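Local atomic coordinates of Alr1585 protein (Nostoc sp., PDB entry 5C2I), a protein that probably uses a bound haem to reduce hydrogen peroxide while oxidising dyes and related substrates, as a dye-decolorizing (DyP-type) peroxidase. Residues V180-A192 against R365-E377. The protein carries 1 engineered substitution. Residues are numbered along the deposited sequence; the frame is centred on the assembly and turned at random.
Sequences VHREDGFILRNQA and RAVSYGENNPSKE
The Phe186 ring carries the backbone of Ser368 over one face, with Ser368 O 3.6 Å from CD2, while the carbonyl oxygens of Gly370 and Glu371 meet its edge, Gly370 O lying 3.2 Å from CZ. Such an edge, slightly positive, suits carbonyl oxygens. CG stands between the backbone N and the carbonyl carbon (chi1 61°), which turns the ring back toward 368-372, its plane nearly perpendicular to the Asn372 amide. Replacing the ring with the methyl of an alanine is likely to open a gap beside Ser368 and leave the carbonyls of Gly370 and Glu371 and the CB of Asn372 without the ring they pack against. Phe186 and Ser368 also form a single antiparallel hydrogen-bonded pair: Phe186 N gives to Ser368 O (3.0 Å) and Ser368 N to Phe186 O (2.9 Å). Beside it, Val367 CG2 sits 3.9 Å from Gly185 CA, where any side chain would clash. Farther on, Leu188 CD1 reaches Pro374 CB (4.1 Å). The segments 180-186 and 367-369 run at 122° to each other, and the bridge links strand 177-189 of one sheet to strand 363-369 of another, joining the two ferredoxin-like halves of the DyP fold. Strands 42-50 and 195-196 flank 177-189, strand 383-390 pairs with 363-369, and Val160 of the second subunit packs on Phe186.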
loop_
_atom_site.group_PDB
_atom_site.type_symbol
_atom_site.label_atom_id
_atom_site.label_comp_id
_atom_site.label_asym_id
_atom_site.label_seq_id
_atom_site.Cartn_x
_atom_site.Cartn_y
_atom_site.Cartn_z
ATOM N N VAL A 180 30.233 -16.583 -14.065
ATOM C CA VAL A 180 31.320 -16.024 -13.255
ATOM C C VAL A 180 30.828 -14.878 -12.382
ATOM O O VAL A 180 31.492 -14.497 -11.422
ATOM C CB VAL A 180 32.548 -15.594 -14.112
ATOM C CG1 VAL A 180 33.107 -16.793 -14.869
ATOM C CG2 VAL A 180 32.216 -14.449 -15.061
ATOM N N HIS A 181 29.680 -14.314 -12.727
ATOM C CA HIS A 181 29.113 -13.219 -11.965
ATOM C C HIS A 181 27.630 -13.100 -12.242
ATOM O O HIS A 181 27.188 -13.376 -13.376
ATOM C CB HIS A 181 29.829 -11.914 -12.301
ATOM C CG HIS A 181 29.446 -10.799 -11.413
ATOM N ND1 HIS A 181 29.670 -10.839 -10.057
ATOM C CD2 HIS A 181 28.742 -9.671 -11.649
ATOM C CE1 HIS A 181 29.190 -9.735 -9.506
ATOM N NE2 HIS A 181 28.619 -9.015 -10.450
ATOM N N ARG A 182 26.868 -12.697 -11.219
ATOM C CA ARG A 182 25.440 -12.409 -11.369
ATOM C C ARG A 182 25.089 -11.086 -10.694
ATOM O O ARG A 182 25.557 -10.796 -9.587
ATOM C CB ARG A 182 24.587 -13.538 -10.793
ATOM C CG ARG A 182 23.089 -13.283 -10.800
ATOM C CD ARG A 182 22.256 -14.485 -10.346
ATOM N NE ARG A 182 20.853 -14.127 -10.128
ATOM C CZ ARG A 182 19.824 -14.942 -10.204
ATOM N NH1 ARG A 182 19.961 -16.218 -10.557
ATOM N NH2 ARG A 182 18.618 -14.456 -9.950
ATOM N N GLU A 183 24.200 -10.336 -11.341
ATOM C CA GLU A 183 23.484 -9.247 -10.704
ATOM C C GLU A 183 21.970 -9.448 -10.845
ATOM O O GLU A 183 21.483 -10.056 -11.821
ATOM C CB GLU A 183 23.888 -7.901 -11.299
ATOM C CG GLU A 183 25.373 -7.525 -11.144
ATOM C CD GLU A 183 25.785 -7.156 -9.730
ATOM O OE1 GLU A 183 24.926 -6.888 -8.851
ATOM O OE2 GLU A 183 27.028 -7.134 -9.494
ATOM N N ASP A 184 21.238 -8.891 -9.875
ATOM C CA ASP A 184 19.792 -8.813 -9.907
ATOM C C ASP A 184 19.430 -7.331 -9.812
ATOM O O ASP A 184 19.397 -6.760 -8.729
ATOM C CB ASP A 184 19.186 -9.584 -8.735
ATOM C CG ASP A 184 19.236 -11.091 -8.946
ATOM O OD1 ASP A 184 20.307 -11.721 -8.680
ATOM O OD2 ASP A 184 18.214 -11.632 -9.431
ATOM N N GLY A 185 19.223 -6.728 -10.969
ATOM C CA GLY A 185 18.918 -5.317 -11.084
ATOM C C GLY A 185 17.474 -5.021 -10.777
ATOM O O GLY A 185 16.580 -5.855 -10.958
ATOM N N PHE A 186 17.245 -3.819 -10.272
ATOM C CA PHE A 186 15.900 -3.366 -9.955
ATOM C C PHE A 186 15.786 -1.861 -10.160
ATOM O O PHE A 186 16.796 -1.158 -10.309
ATOM C CB PHE A 186 15.512 -3.749 -8.523
ATOM C CG PHE A 186 16.390 -3.146 -7.470
ATOM C CD1 PHE A 186 16.080 -1.902 -6.921
ATOM C CD2 PHE A 186 17.505 -3.792 -7.048
ATOM C CE1 PHE A 186 16.901 -1.346 -5.946
ATOM C CE2 PHE A 186 18.330 -3.242 -6.065
ATOM C CZ PHE A 186 18.018 -2.016 -5.527
ATOM N N ILE A 187 14.559 -1.373 -10.121
ATOM C CA ILE A 187 14.274 0.046 -10.321
ATOM C C ILE A 187 13.955 0.658 -8.992
ATOM O O ILE A 187 13.007 0.273 -8.306
ATOM C CB ILE A 187 13.068 0.258 -11.278
ATOM C CG1 ILE A 187 13.288 -0.437 -12.616
ATOM C CG2 ILE A 187 12.774 1.738 -11.491
ATOM C CD1 ILE A 187 14.476 -0.007 -13.430
ATOM N N LEU A 188 14.794 1.587 -8.585
ATOM C CA LEU A 188 14.599 2.379 -7.413
ATOM C C LEU A 188 13.678 3.559 -7.705
ATOM O O LEU A 188 13.790 4.165 -8.749
ATOM C CB LEU A 188 15.977 2.853 -6.969
ATOM C CG LEU A 188 16.215 3.366 -5.585
ATOM C CD1 LEU A 188 15.977 2.267 -4.562
ATOM C CD2 LEU A 188 17.670 3.822 -5.518
ATOM N N ARG A 189 12.737 3.795 -6.802
ATOM C CA ARG A 189 11.777 4.898 -6.909
ATOM C C ARG A 189 11.701 5.702 -5.640
ATOM O O ARG A 189 11.946 5.198 -4.556
ATOM C CB ARG A 189 10.380 4.403 -7.225
ATOM C CG ARG A 189 10.282 3.853 -8.615
ATOM C CD ARG A 189 8.893 3.316 -8.877
ATOM N NE ARG A 189 8.950 2.464 -10.052
ATOM C CZ ARG A 189 8.803 2.858 -11.300
ATOM N NH1 ARG A 189 8.520 4.124 -11.591
ATOM N NH2 ARG A 189 8.893 1.941 -12.255
ATOM N N ASN A 190 11.409 6.983 -5.784
ATOM C CA ASN A 190 11.206 7.837 -4.629
ATOM C C ASN A 190 9.727 7.801 -4.249
ATOM O O ASN A 190 8.917 7.165 -4.926
ATOM C CB ASN A 190 11.719 9.263 -4.877
ATOM C CG ASN A 190 10.969 9.978 -5.997
ATOM O OD1 ASN A 190 9.875 9.584 -6.410
ATOM N ND2 ASN A 190 11.587 11.045 -6.502
ATOM N N GLN A 191 9.374 8.488 -3.188
ATOM C CA GLN A 191 7.985 8.425 -2.713
ATOM C C GLN A 191 6.983 9.004 -3.722
ATOM O O GLN A 191 5.843 8.599 -3.744
ATOM C CB GLN A 191 7.843 9.032 -1.307
ATOM C CG GLN A 191 7.002 10.288 -1.233
ATOM C CD GLN A 191 6.945 10.884 0.166
ATOM O OE1 GLN A 191 7.308 10.229 1.147
ATOM N NE2 GLN A 191 6.499 12.140 0.267
ATOM N N ALA A 192 7.416 9.921 -4.586
ATOM C CA ALA A 192 6.554 10.402 -5.677
ATOM C C ALA A 192 6.399 9.418 -6.829
ATOM O O ALA A 192 5.708 9.722 -7.779
ATOM C CB ALA A 192 7.075 11.751 -6.200
ATOM N N ARG A 365 20.742 2.610 -20.341
ATOM C CA ARG A 365 19.809 1.543 -19.963
ATOM C C ARG A 365 20.171 0.981 -18.602
ATOM O O ARG A 365 20.239 -0.243 -18.424
ATOM C CB ARG A 365 19.808 0.436 -21.038
ATOM C CG ARG A 365 19.491 0.898 -22.456
ATOM C CD ARG A 365 18.012 1.201 -22.641
ATOM N NE ARG A 365 17.707 1.697 -23.993
ATOM C CZ ARG A 365 17.137 2.861 -24.282
ATOM N NH1 ARG A 365 16.923 3.751 -23.331
ATOM N NH2 ARG A 365 16.851 3.194 -25.540
ATOM N N ALA A 366 20.494 1.897 -17.680
ATOM C CA ALA A 366 21.030 1.520 -16.376
ATOM C C ALA A 366 19.937 1.046 -15.429
ATOM O O ALA A 366 18.732 1.365 -15.609
ATOM C CB ALA A 366 21.801 2.680 -15.767
ATOM N N VAL A 367 20.340 0.299 -14.407
ATOM C CA VAL A 367 19.423 -0.156 -13.353
ATOM C C VAL A 367 20.193 -0.133 -12.051
ATOM O O VAL A 367 21.435 -0.037 -12.057
ATOM C CB VAL A 367 18.850 -1.562 -13.582
ATOM C CG1 VAL A 367 17.965 -1.592 -14.814
ATOM C CG2 VAL A 367 19.952 -2.581 -13.735
ATOM N N SER A 368 19.489 -0.277 -10.948
ATOM C CA SER A 368 20.151 -0.206 -9.638
ATOM C C SER A 368 20.493 -1.594 -9.080
ATOM O O SER A 368 19.878 -2.586 -9.434
ATOM C CB SER A 368 19.232 0.547 -8.669
ATOM O OG SER A 368 19.275 1.929 -9.016
ATOM N N TYR A 369 21.459 -1.611 -8.177
ATOM C CA TYR A 369 21.756 -2.783 -7.334
ATOM C C TYR A 369 21.937 -2.396 -5.877
ATOM O O TYR A 369 22.139 -1.225 -5.529
ATOM C CB TYR A 369 23.017 -3.496 -7.814
ATOM C CG TYR A 369 24.338 -2.836 -7.487
ATOM C CD1 TYR A 369 24.917 -1.900 -8.345
ATOM C CD2 TYR A 369 25.053 -3.197 -6.340
ATOM C CE1 TYR A 369 26.147 -1.332 -8.050
ATOM C CE2 TYR A 369 26.272 -2.621 -6.022
ATOM C CZ TYR A 369 26.807 -1.673 -6.874
ATOM O OH TYR A 369 28.030 -1.134 -6.596
ATOM N N GLY A 370 21.838 -3.392 -5.008
ATOM C CA GLY A 370 22.036 -3.206 -3.592
ATOM C C GLY A 370 20.778 -2.784 -2.855
ATOM O O GLY A 370 19.732 -3.314 -3.095
ATOM N N GLU A 371 20.911 -1.834 -1.931
ATOM C CA GLU A 371 19.834 -1.400 -1.046
ATOM C C GLU A 371 18.632 -0.916 -1.844
ATOM O O GLU A 371 18.785 -0.062 -2.729
ATOM C CB GLU A 371 20.340 -0.227 -0.176
ATOM C CG GLU A 371 19.276 0.353 0.731
ATOM C CD GLU A 371 18.742 -0.710 1.656
ATOM O OE1 GLU A 371 19.541 -1.133 2.518
ATOM O OE2 GLU A 371 17.572 -1.179 1.456
ATOM N N ASN A 372 17.453 -1.469 -1.582
ATOM C CA ASN A 372 16.263 -1.074 -2.316
ATOM C C ASN A 372 15.353 -0.064 -1.605
ATOM O O ASN A 372 14.398 0.457 -2.201
ATOM C CB ASN A 372 15.481 -2.317 -2.775
ATOM C CG ASN A 372 14.651 -2.961 -1.685
ATOM O OD1 ASN A 372 13.448 -2.963 -1.800
ATOM N ND2 ASN A 372 15.263 -3.555 -0.688
ATOM N N ASN A 373 15.631 0.200 -0.334
ATOM C CA ASN A 373 14.964 1.284 0.381
ATOM C C ASN A 373 15.726 2.603 0.167
ATOM O O ASN A 373 16.791 2.803 0.733
ATOM C CB ASN A 373 14.883 0.936 1.853
ATOM C CG ASN A 373 14.195 1.992 2.659
ATOM O OD1 ASN A 373 14.004 3.123 2.212
ATOM N ND2 ASN A 373 13.827 1.630 3.890
ATOM N N PRO A 374 15.141 3.535 -0.606
ATOM C CA PRO A 374 15.880 4.751 -0.948
ATOM C C PRO A 374 16.079 5.745 0.205
ATOM O O PRO A 374 16.815 6.706 0.039
ATOM C CB PRO A 374 15.009 5.381 -2.048
ATOM C CG PRO A 374 13.639 4.941 -1.721
ATOM C CD PRO A 374 13.777 3.535 -1.179
ATOM N N SER A 375 15.452 5.506 1.362
ATOM C CA SER A 375 15.688 6.364 2.529
ATOM C C SER A 375 16.990 6.016 3.234
ATOM O O SER A 375 17.469 6.795 4.062
ATOM C CB SER A 375 14.531 6.250 3.517
ATOM O OG SER A 375 14.555 4.951 4.085
ATOM N N LYS A 376 17.555 4.839 2.948
ATOM C CA LYS A 376 18.764 4.394 3.646
ATOM C C LYS A 376 19.999 4.984 2.996
ATOM O O LYS A 376 19.915 5.505 1.913
ATOM C CB LYS A 376 18.853 2.887 3.703
ATOM C CG LYS A 376 17.800 2.280 4.612
ATOM C CD LYS A 376 17.966 0.775 4.604
ATOM C CE LYS A 376 16.862 0.042 5.355
ATOM N NZ LYS A 376 17.330 -0.348 6.700
ATOM N N GLU A 377 21.127 4.903 3.687
ATOM C CA GLU A 377 22.361 5.535 3.229
ATOM C C GLU A 377 23.513 4.542 3.263
ATOM O O GLU A 377 24.384 4.630 4.101
ATOM C CB GLU A 377 22.635 6.805 4.063
ATOM C CG GLU A 377 21.578 7.885 3.757
ATOM C CD GLU A 377 21.844 9.236 4.422
ATOM O OE1 GLU A 377 22.820 9.362 5.210
ATOM O OE2 GLU A 377 21.037 10.148 4.139
#